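Local atomic coordinates of interferon alpha/beta receptor 1 (Mus musculus, PDB entry 3WCY), a protein that pairs with IFNAR2 to form the cell-surface receptor for type I interferons, whose binding activates JAK-STAT signalling. Residues S103-R108 with L174-I179; I116-S121 with Y139-W144. One frame throughout, in Å; residues are numbered along the deposited sequence.

Interaction 1 of 2, residues S103-R108 with L174-I179; sequences SPPEVR and LEVKAI
The ring of Pro105 meets strand 174-179 through its CG and CD atoms. Val176 O lies 3.5 Å from Pro105 CD, and the methyl of Ala178 touches both ring carbons, its CB standing 3.8 Å from Pro105 CD. The flat groups, which follow this proline in the chain, pair with each other: at the edge of the Arg108 guanidinium, in its plane, sits Glu106 OE2, while Arg108 NH2 makes a weak, bent hydrogen bond (141°) to Glu106 OE1 at 3.1 Å, part of a salt bridge. CB of Glu106 points away from strand 174-179, and neither charged side chain touches it; the contact itself is apolar.

Val176 divides its two methyls between Pro105 and Val107. With its CG1 anti to the backbone N (chi1 -178°), that methyl comes within 3.9 Å of Pro105 CG, while CG2 turns to Val107, whose own CG2 is 4.1 Å from Val176 CG2. The two valines cross obliquely. An alanine in place of Pro105 would remove the CG and CD atoms and would probably open a gap beside Val176 CG1 and the Ala178 methyl.

No hydrogen bond joins the two segments; their backbones pair within their own sheets, Arg108 with His119 in one and Leu174 with Gln193 in the other. Val107 O accepts a bond from Gln193 NE2, and Val118 packs against both Val107 and Val176. This apolar contact between strand 106-111 of the three-stranded sheet and strand 171-179 of the four-stranded one is the sheet-to-sheet packing of a beta-sandwich, here the second fibronectin type III domain of the receptor's extracellular part.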
ATOM      1  N   SER A 103      -7.239  -9.946  18.491  1.00 91.44           N
ATOM      2  CA  SER A 103      -8.368  -9.335  19.201  1.00 90.27           C
ATOM      3  C   SER A 103      -9.049  -8.361  18.230  1.00 90.60           C
ATOM      4  O   SER A 103      -8.374  -7.897  17.316  1.00 88.38           O
ATOM      5  CB  SER A 103      -7.891  -8.604  20.454  1.00 93.05           C
ATOM      6  OG  SER A 103      -7.114  -7.468  20.118  1.00100.19           O
ATOM      7  N   PRO A 104     -10.367  -8.063  18.342  1.00 86.76           N
ATOM      8  CA  PRO A 104     -10.988  -7.134  17.374  1.00 85.29           C
ATOM      9  C   PRO A 104     -10.349  -5.733  17.368  1.00 86.34           C
ATOM     10  O   PRO A 104      -9.778  -5.336  18.390  1.00 86.50           O
ATOM     11  CB  PRO A 104     -12.458  -7.109  17.799  1.00 87.78           C
ATOM     12  CG  PRO A 104     -12.645  -8.331  18.644  1.00 93.48           C
ATOM     13  CD  PRO A 104     -11.350  -8.525  19.342  1.00 89.11           C
ATOM     14  N   PRO A 105     -10.363  -4.986  16.238  1.00 79.88           N
ATOM     15  CA  PRO A 105      -9.735  -3.653  16.245  1.00 78.54           C
ATOM     16  C   PRO A 105     -10.566  -2.611  17.000  1.00 82.67           C
ATOM     17  O   PRO A 105     -11.797  -2.682  16.974  1.00 82.74           O
ATOM     18  CB  PRO A 105      -9.612  -3.314  14.757  1.00 79.28           C
ATOM     19  CG  PRO A 105     -10.701  -4.055  14.102  1.00 84.19           C
ATOM     20  CD  PRO A 105     -10.983  -5.283  14.930  1.00 81.03           C
ATOM     21  N   GLU A 106      -9.903  -1.662  17.685  1.00 78.82           N
ATOM     22  CA  GLU A 106     -10.605  -0.602  18.412  1.00 79.20           C
ATOM     23  C   GLU A 106     -11.201   0.394  17.391  1.00 82.18           C
ATOM     24  O   GLU A 106     -10.503   0.830  16.471  1.00 81.00           O
ATOM     25  CB  GLU A 106      -9.674   0.085  19.431  1.00 80.99           C
ATOM     26  CG  GLU A 106     -10.402   0.941  20.458  1.00 96.94           C
ATOM     27  CD  GLU A 106      -9.514   1.693  21.435  1.00129.86           C
ATOM     28  OE1 GLU A 106      -9.540   1.349  22.640  1.00132.69           O
ATOM     29  OE2 GLU A 106      -8.816   2.641  21.005  1.00125.33           O
ATOM     30  N   VAL A 107     -12.501   0.713  17.534  1.00 78.23           N
ATOM     31  CA  VAL A 107     -13.195   1.597  16.594  1.00 77.15           C
ATOM     32  C   VAL A 107     -13.969   2.737  17.256  1.00 79.44           C
ATOM     33  O   VAL A 107     -14.750   2.494  18.171  1.00 79.49           O
ATOM     34  CB  VAL A 107     -14.009   0.807  15.516  1.00 80.86           C
ATOM     35  CG1 VAL A 107     -14.646  -0.454  16.088  1.00 81.33           C
ATOM     36  CG2 VAL A 107     -15.054   1.676  14.819  1.00 80.73           C
ATOM     37  N   ARG A 108     -13.734   3.979  16.794  1.00 74.74           N
ATOM     38  CA  ARG A 108     -14.440   5.170  17.275  1.00 75.05           C
ATOM     39  C   ARG A 108     -15.094   5.844  16.077  1.00 77.63           C
ATOM     40  O   ARG A 108     -14.425   6.108  15.077  1.00 75.86           O
ATOM     41  CB  ARG A 108     -13.512   6.162  18.020  1.00 77.94           C
ATOM     42  CG  ARG A 108     -12.624   5.573  19.129  1.00 95.70           C
ATOM     43  CD  ARG A 108     -13.362   5.115  20.379  1.00108.52           C
ATOM     44  NE  ARG A 108     -12.477   4.345  21.254  1.00118.63           N
ATOM     45  CZ  ARG A 108     -12.802   3.911  22.467  1.00139.37           C
ATOM     46  NH1 ARG A 108     -14.000   4.176  22.978  1.00130.06           N
ATOM     47  NH2 ARG A 108     -11.930   3.217  23.186  1.00130.06           N
ATOM     48  N   LEU A 174     -22.278   0.075  12.862  1.00 86.12           N
ATOM     49  CA  LEU A 174     -21.007  -0.376  12.286  1.00 84.53           C
ATOM     50  C   LEU A 174     -20.373  -1.609  12.933  1.00 85.94           C
ATOM     51  O   LEU A 174     -20.567  -1.866  14.123  1.00 84.86           O
ATOM     52  CB  LEU A 174     -19.986   0.782  12.321  1.00 83.90           C
ATOM     53  CG  LEU A 174     -20.054   1.910  11.270  1.00 89.15           C
ATOM     54  CD1 LEU A 174     -19.802   1.418   9.891  1.00 89.84           C
ATOM     55  CD2 LEU A 174     -21.288   2.801  11.403  1.00 92.20           C
ATOM     56  N   GLU A 175     -19.561  -2.330  12.133  1.00 81.67           N
ATOM     57  CA  GLU A 175     -18.815  -3.531  12.513  1.00 81.61           C
ATOM     58  C   GLU A 175     -17.511  -3.599  11.689  1.00 85.15           C
ATOM     59  O   GLU A 175     -17.561  -3.629  10.456  1.00 84.43           O
ATOM     60  CB  GLU A 175     -19.676  -4.787  12.296  1.00 84.22           C
ATOM     61  CG  GLU A 175     -19.812  -5.647  13.545  1.00 96.99           C
ATOM     62  CD  GLU A 175     -20.524  -6.983  13.392  1.00109.42           C
ATOM     63  OE1 GLU A 175     -20.924  -7.329  12.255  1.00 97.52           O
ATOM     64  OE2 GLU A 175     -20.664  -7.694  14.416  1.00 89.61           O
ATOM     65  N   VAL A 176     -16.348  -3.580  12.374  1.00 81.84           N
ATOM     66  CA  VAL A 176     -15.022  -3.597  11.739  1.00 81.26           C
ATOM     67  C   VAL A 176     -14.263  -4.872  12.093  1.00 86.99           C
ATOM     68  O   VAL A 176     -14.093  -5.192  13.271  1.00 87.33           O
ATOM     69  CB  VAL A 176     -14.187  -2.321  12.055  1.00 83.80           C
ATOM     70  CG1 VAL A 176     -12.833  -2.341  11.354  1.00 82.36           C
ATOM     71  CG2 VAL A 176     -14.951  -1.052  11.697  1.00 83.57           C
ATOM     72  N   LYS A 177     -13.790  -5.574  11.060  1.00 84.36           N
ATOM     73  CA  LYS A 177     -13.021  -6.810  11.145  1.00 84.86           C
ATOM     74  C   LYS A 177     -11.553  -6.530  10.761  1.00 90.56           C
ATOM     75  O   LYS A 177     -11.292  -5.870   9.742  1.00 89.76           O
ATOM     76  CB  LYS A 177     -13.638  -7.850  10.187  1.00 87.01           C
ATOM     77  CG  LYS A 177     -13.054  -9.254  10.246  1.00 94.54           C
ATOM     78  CD  LYS A 177     -13.718 -10.151   9.203  1.00106.97           C
ATOM     79  CE  LYS A 177     -13.652 -11.632   9.527  1.00119.63           C
ATOM     80  NZ  LYS A 177     -14.629 -12.032  10.577  1.00122.70           N
ATOM     81  N   ALA A 178     -10.602  -7.031  11.570  1.00 88.05           N
ATOM     82  CA  ALA A 178      -9.177  -6.903  11.264  1.00 87.37           C
ATOM     83  C   ALA A 178      -8.735  -8.190  10.601  1.00 93.30           C
ATOM     84  O   ALA A 178      -8.962  -9.279  11.138  1.00 93.36           O
ATOM     85  CB  ALA A 178      -8.372  -6.658  12.529  1.00 87.95           C
ATOM     86  N   ILE A 179      -8.162  -8.085   9.408  1.00 91.83           N
ATOM     87  CA  ILE A 179      -7.698  -9.276   8.695  1.00 93.36           C
ATOM     88  C   ILE A 179      -6.215  -9.229   8.366  1.00 99.91           C
ATOM     89  O   ILE A 179      -5.699  -8.154   8.070  1.00 98.74           O
ATOM     90  CB  ILE A 179      -8.595  -9.673   7.486  1.00 96.76           C
ATOM     91  CG1 ILE A 179      -8.891  -8.475   6.552  1.00 96.26           C
ATOM     92  CG2 ILE A 179      -9.887 -10.341   7.975  1.00 98.56           C
ATOM     93  CD1 ILE A 179      -9.276  -8.856   5.102  1.00102.34           C
TER

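Interaction 2 of 2, residues I116-S121 with Y139-W144; sequences ILVHIS and YTIRIW
Ile120 and Tyr139 meet at the tight end of this contact, where the CG2 methyl of the isoleucine sits over one face of the tyrosine ring. The methyl lies 3.8 Å from the centroid of the Tyr139 ring and 16° off its normal, a CH-pi contact displaced a little toward the CD1 and CE1 rim, and Ile120 CG2 approaches Tyr139 CD1 to 3.7 Å. The two side chains lie alongside one another, pointing opposite ways. Because CG2 of Ile120 stands anti to the backbone N, its other branch leaves beside that nitrogen, and Ile120 CD1 runs on to meet Ile141 CD1 tip to tip at 3.8 Å. One isoleucine thus engages two residues of strand 139-144, a ring with one branch and an aliphatic end with the other. Tyr139 is further braced by Tyr159, which packs edge-to-face with it.

Strands 116-121 and 139-144 belong to the two opposed sheets of the fibronectin type III sandwich, and alternate residues of each, Ile116, Val118 and Ile120 against Tyr139, Ile141 and Ile143, fill the space between. The segments run roughly antiparallel, at 143° with their axes 10.3 Å apart, and no hydrogen bond links them.

Away from Ile120 the packing is looser. Val118 CG2 and Ile141 CG2 are 4.3 Å apart, and at the far end only the extremities of Ile116 and Ile143 meet, in step with a CA separation that grows from 8.4 Å for Ile120 and Tyr139 to 9.8 Å for Ile116 and Ile143. Ile163 packs on both Val118 and Ile143 in this region. The partly exposed residues that alternate with these buried ones are more mixed: His119 NE2 is hydrogen-bonded to Glu110, and Trp144 forms a cation-pi contact with Lys151.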
ATOM      1  N   ILE A 116     -19.803   9.169   7.472  1.00 89.94           N
ATOM      2  CA  ILE A 116     -19.363   8.607   8.752  1.00 87.73           C
ATOM      3  C   ILE A 116     -17.869   8.244   8.651  1.00 86.94           C
ATOM      4  O   ILE A 116     -17.449   7.552   7.713  1.00 84.95           O
ATOM      5  CB  ILE A 116     -20.266   7.442   9.266  1.00 90.84           C
ATOM      6  CG1 ILE A 116     -21.560   8.011   9.900  1.00 92.12           C
ATOM      7  CG2 ILE A 116     -19.520   6.539  10.278  1.00 90.29           C
ATOM      8  CD1 ILE A 116     -22.751   7.084   9.915  1.00 98.80           C
ATOM      9  N   LEU A 117     -17.080   8.752   9.615  1.00 80.67           N
ATOM     10  CA  LEU A 117     -15.645   8.512   9.736  1.00 77.94           C
ATOM     11  C   LEU A 117     -15.428   7.363  10.725  1.00 79.00           C
ATOM     12  O   LEU A 117     -15.863   7.452  11.877  1.00 79.24           O
ATOM     13  CB  LEU A 117     -14.923   9.783  10.223  1.00 77.66           C
ATOM     14  CG  LEU A 117     -14.930  10.982   9.277  1.00 81.95           C
ATOM     15  CD1 LEU A 117     -15.852  12.069   9.787  1.00 82.75           C
ATOM     16  CD2 LEU A 117     -13.528  11.526   9.082  1.00 82.51           C
ATOM     17  N   VAL A 118     -14.805   6.267  10.259  1.00 72.83           N
ATOM     18  CA  VAL A 118     -14.505   5.087  11.075  1.00 71.28           C
ATOM     19  C   VAL A 118     -13.008   5.087  11.410  1.00 73.07           C
ATOM     20  O   VAL A 118     -12.174   4.798  10.544  1.00 71.48           O
ATOM     21  CB  VAL A 118     -14.977   3.762  10.420  1.00 74.98           C
ATOM     22  CG1 VAL A 118     -14.587   2.560  11.268  1.00 74.36           C
ATOM     23  CG2 VAL A 118     -16.481   3.772  10.183  1.00 75.78           C
ATOM     24  N   HIS A 119     -12.681   5.466  12.656  1.00 69.27           N
ATOM     25  CA  HIS A 119     -11.314   5.536  13.156  1.00 68.43           C
ATOM     26  C   HIS A 119     -10.931   4.169  13.710  1.00 73.49           C
ATOM     27  O   HIS A 119     -11.381   3.776  14.792  1.00 74.14           O
ATOM     28  CB  HIS A 119     -11.163   6.654  14.198  1.00 69.41           C
ATOM     29  CG  HIS A 119     -11.619   7.995  13.705  1.00 73.35           C
ATOM     30  ND1 HIS A 119     -10.757   8.853  13.050  1.00 74.92           N
ATOM     31  CD2 HIS A 119     -12.840   8.575  13.775  1.00 75.55           C
ATOM     32  CE1 HIS A 119     -11.479   9.917  12.734  1.00 74.78           C
ATOM     33  NE2 HIS A 119     -12.734   9.801  13.159  1.00 75.46           N
ATOM     34  N   ILE A 120     -10.155   3.415  12.919  1.00 69.26           N
ATOM     35  CA  ILE A 120      -9.714   2.073  13.276  1.00 68.79           C
ATOM     36  C   ILE A 120      -8.341   2.115  13.940  1.00 75.89           C
ATOM     37  O   ILE A 120      -7.396   2.701  13.405  1.00 75.02           O
ATOM     38  CB  ILE A 120      -9.724   1.099  12.058  1.00 70.70           C
ATOM     39  CG1 ILE A 120     -10.992   1.235  11.204  1.00 70.76           C
ATOM     40  CG2 ILE A 120      -9.517  -0.349  12.496  1.00 71.16           C
ATOM     41  CD1 ILE A 120     -10.753   1.120   9.739  1.00 73.41           C
ATOM     42  N   SER A 121      -8.240   1.477  15.103  1.00 75.50           N
ATOM     43  CA  SER A 121      -6.992   1.296  15.828  1.00 76.25           C
ATOM     44  C   SER A 121      -6.643  -0.201  15.666  1.00 83.03           C
ATOM     45  O   SER A 121      -7.529  -1.045  15.858  1.00 82.96           O
ATOM     46  CB  SER A 121      -7.160   1.669  17.294  1.00 79.91           C
ATOM     47  OG  SER A 121      -5.949   2.190  17.813  1.00 89.71           O
ATOM     48  N   TYR A 139      -8.745  -4.142   6.720  1.00 81.54           N
ATOM     49  CA  TYR A 139     -10.000  -4.058   7.476  1.00 81.79           C
ATOM     50  C   TYR A 139     -11.210  -4.117   6.560  1.00 87.22           C
ATOM     51  O   TYR A 139     -11.135  -3.699   5.401  1.00 87.21           O
ATOM     52  CB  TYR A 139     -10.032  -2.806   8.390  1.00 81.46           C
ATOM     53  CG  TYR A 139      -8.804  -2.684   9.268  1.00 81.17           C
ATOM     54  CD1 TYR A 139      -8.712  -3.376  10.472  1.00 82.62           C
ATOM     55  CD2 TYR A 139      -7.701  -1.933   8.859  1.00 80.95           C
ATOM     56  CE1 TYR A 139      -7.566  -3.302  11.264  1.00 81.87           C
ATOM     57  CE2 TYR A 139      -6.547  -1.857   9.640  1.00 81.07           C
ATOM     58  CZ  TYR A 139      -6.485  -2.545  10.841  1.00 87.30           C
ATOM     59  OH  TYR A 139      -5.352  -2.488  11.613  1.00 87.42           O
ATOM     60  N   THR A 140     -12.305  -4.696   7.064  1.00 84.45           N
ATOM     61  CA  THR A 140     -13.571  -4.823   6.337  1.00 85.04           C
ATOM     62  C   THR A 140     -14.655  -4.193   7.218  1.00 88.46           C
ATOM     63  O   THR A 140     -14.833  -4.610   8.367  1.00 88.31           O
ATOM     64  CB  THR A 140     -13.889  -6.298   5.990  1.00 95.35           C
ATOM     65  OG1 THR A 140     -14.188  -7.015   7.188  1.00 98.29           O
ATOM     66  CG2 THR A 140     -12.772  -6.996   5.229  1.00 91.19           C
ATOM     67  N   ILE A 141     -15.348  -3.176   6.695  1.00 84.23           N
ATOM     68  CA  ILE A 141     -16.391  -2.454   7.425  1.00 84.00           C
ATOM     69  C   ILE A 141     -17.772  -2.860   6.929  1.00 88.96           C
ATOM     70  O   ILE A 141     -17.989  -2.965   5.720  1.00 88.25           O
ATOM     71  CB  ILE A 141     -16.231  -0.899   7.359  1.00 86.32           C
ATOM     72  CG1 ILE A 141     -14.792  -0.387   7.029  1.00 85.57           C
ATOM     73  CG2 ILE A 141     -16.882  -0.201   8.553  1.00 86.85           C
ATOM     74  CD1 ILE A 141     -13.720  -0.525   8.106  1.00 93.07           C
ATOM     75  N   ARG A 142     -18.712  -3.040   7.878  1.00 86.78           N
ATOM     76  CA  ARG A 142     -20.116  -3.361   7.632  1.00 87.53           C
ATOM     77  C   ARG A 142     -20.974  -2.237   8.207  1.00 91.95           C
ATOM     78  O   ARG A 142     -20.864  -1.922   9.391  1.00 90.69           O
ATOM     79  CB  ARG A 142     -20.495  -4.694   8.277  1.00 87.40           C
ATOM     80  CG  ARG A 142     -20.193  -5.918   7.431  1.00 95.63           C
ATOM     81  CD  ARG A 142     -20.739  -7.148   8.129  1.00103.11           C
ATOM     82  NE  ARG A 142     -20.388  -8.392   7.449  1.00109.07           N
ATOM     83  CZ  ARG A 142     -20.399  -9.590   8.027  1.00122.92           C
ATOM     84  NH1 ARG A 142     -20.731  -9.715   9.308  1.00 99.77           N
ATOM     85  NH2 ARG A 142     -20.065 -10.672   7.333  1.00116.65           N
ATOM     86  N   ILE A 143     -21.808  -1.624   7.359  1.00 90.15           N
ATOM     87  CA  ILE A 143     -22.710  -0.529   7.720  1.00 90.55           C
ATOM     88  C   ILE A 143     -24.151  -0.823   7.256  1.00 97.49           C
ATOM     89  O   ILE A 143     -24.368  -1.380   6.176  1.00 97.23           O
ATOM     90  CB  ILE A 143     -22.158   0.858   7.242  1.00 92.72           C
ATOM     91  CG1 ILE A 143     -22.917   2.052   7.873  1.00 93.14           C
ATOM     92  CG2 ILE A 143     -22.046   0.965   5.709  1.00 93.91           C
ATOM     93  CD1 ILE A 143     -22.255   3.459   7.735  1.00 97.19           C
ATOM     94  N   TRP A 144     -25.121  -0.461   8.100  1.00 96.49           N
ATOM     95  CA  TRP A 144     -26.559  -0.604   7.862  1.00 98.67           C
ATOM     96  C   TRP A 144     -27.288   0.373   8.779  1.00104.93           C
ATOM     97  O   TRP A 144     -26.706   0.795   9.778  1.00103.84           O
ATOM     98  CB  TRP A 144     -27.022  -2.042   8.172  1.00 98.24           C
ATOM     99  CG  TRP A 144     -26.883  -2.432   9.616  1.00 98.75           C
ATOM    100  CD1 TRP A 144     -27.821  -2.293  10.597  1.00102.27           C
ATOM    101  CD2 TRP A 144     -25.713  -2.961  10.251  1.00 97.53           C
ATOM    102  NE1 TRP A 144     -27.307  -2.699  11.805  1.00101.26           N
ATOM    103  CE2 TRP A 144     -26.024  -3.144  11.617  1.00101.68           C
ATOM    104  CE3 TRP A 144     -24.429  -3.309   9.797  1.00 97.60           C
ATOM    105  CZ2 TRP A 144     -25.104  -3.674  12.529  1.00100.22           C
ATOM    106  CZ3 TRP A 144     -23.523  -3.843  10.701  1.00 98.27           C
ATOM    107  CH2 TRP A 144     -23.856  -4.006  12.052  1.00 99.13           C
TER

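Overall arrangement
From the N terminus the chain enters this domain through 103-108, turns back into the neighbouring strand 116-121, and crosses to the other sheet as 139-144, where interaction 2 closes the shorter loop, with 17 residues between its segments. It then continues to 174-179, and interaction 1 closes a longer loop of 65 residues that encloses the first entirely. Two probable backbone hydrogen bonds tie the contacts together, one within each sheet: Glu106 O to Ser121 N (2.7 Å) and Glu175 O to Arg142 N (2.9 Å). With centres about 7 Å apart, interactions 1 and 2 fasten adjacent strand pairs of the same sandwich face to face.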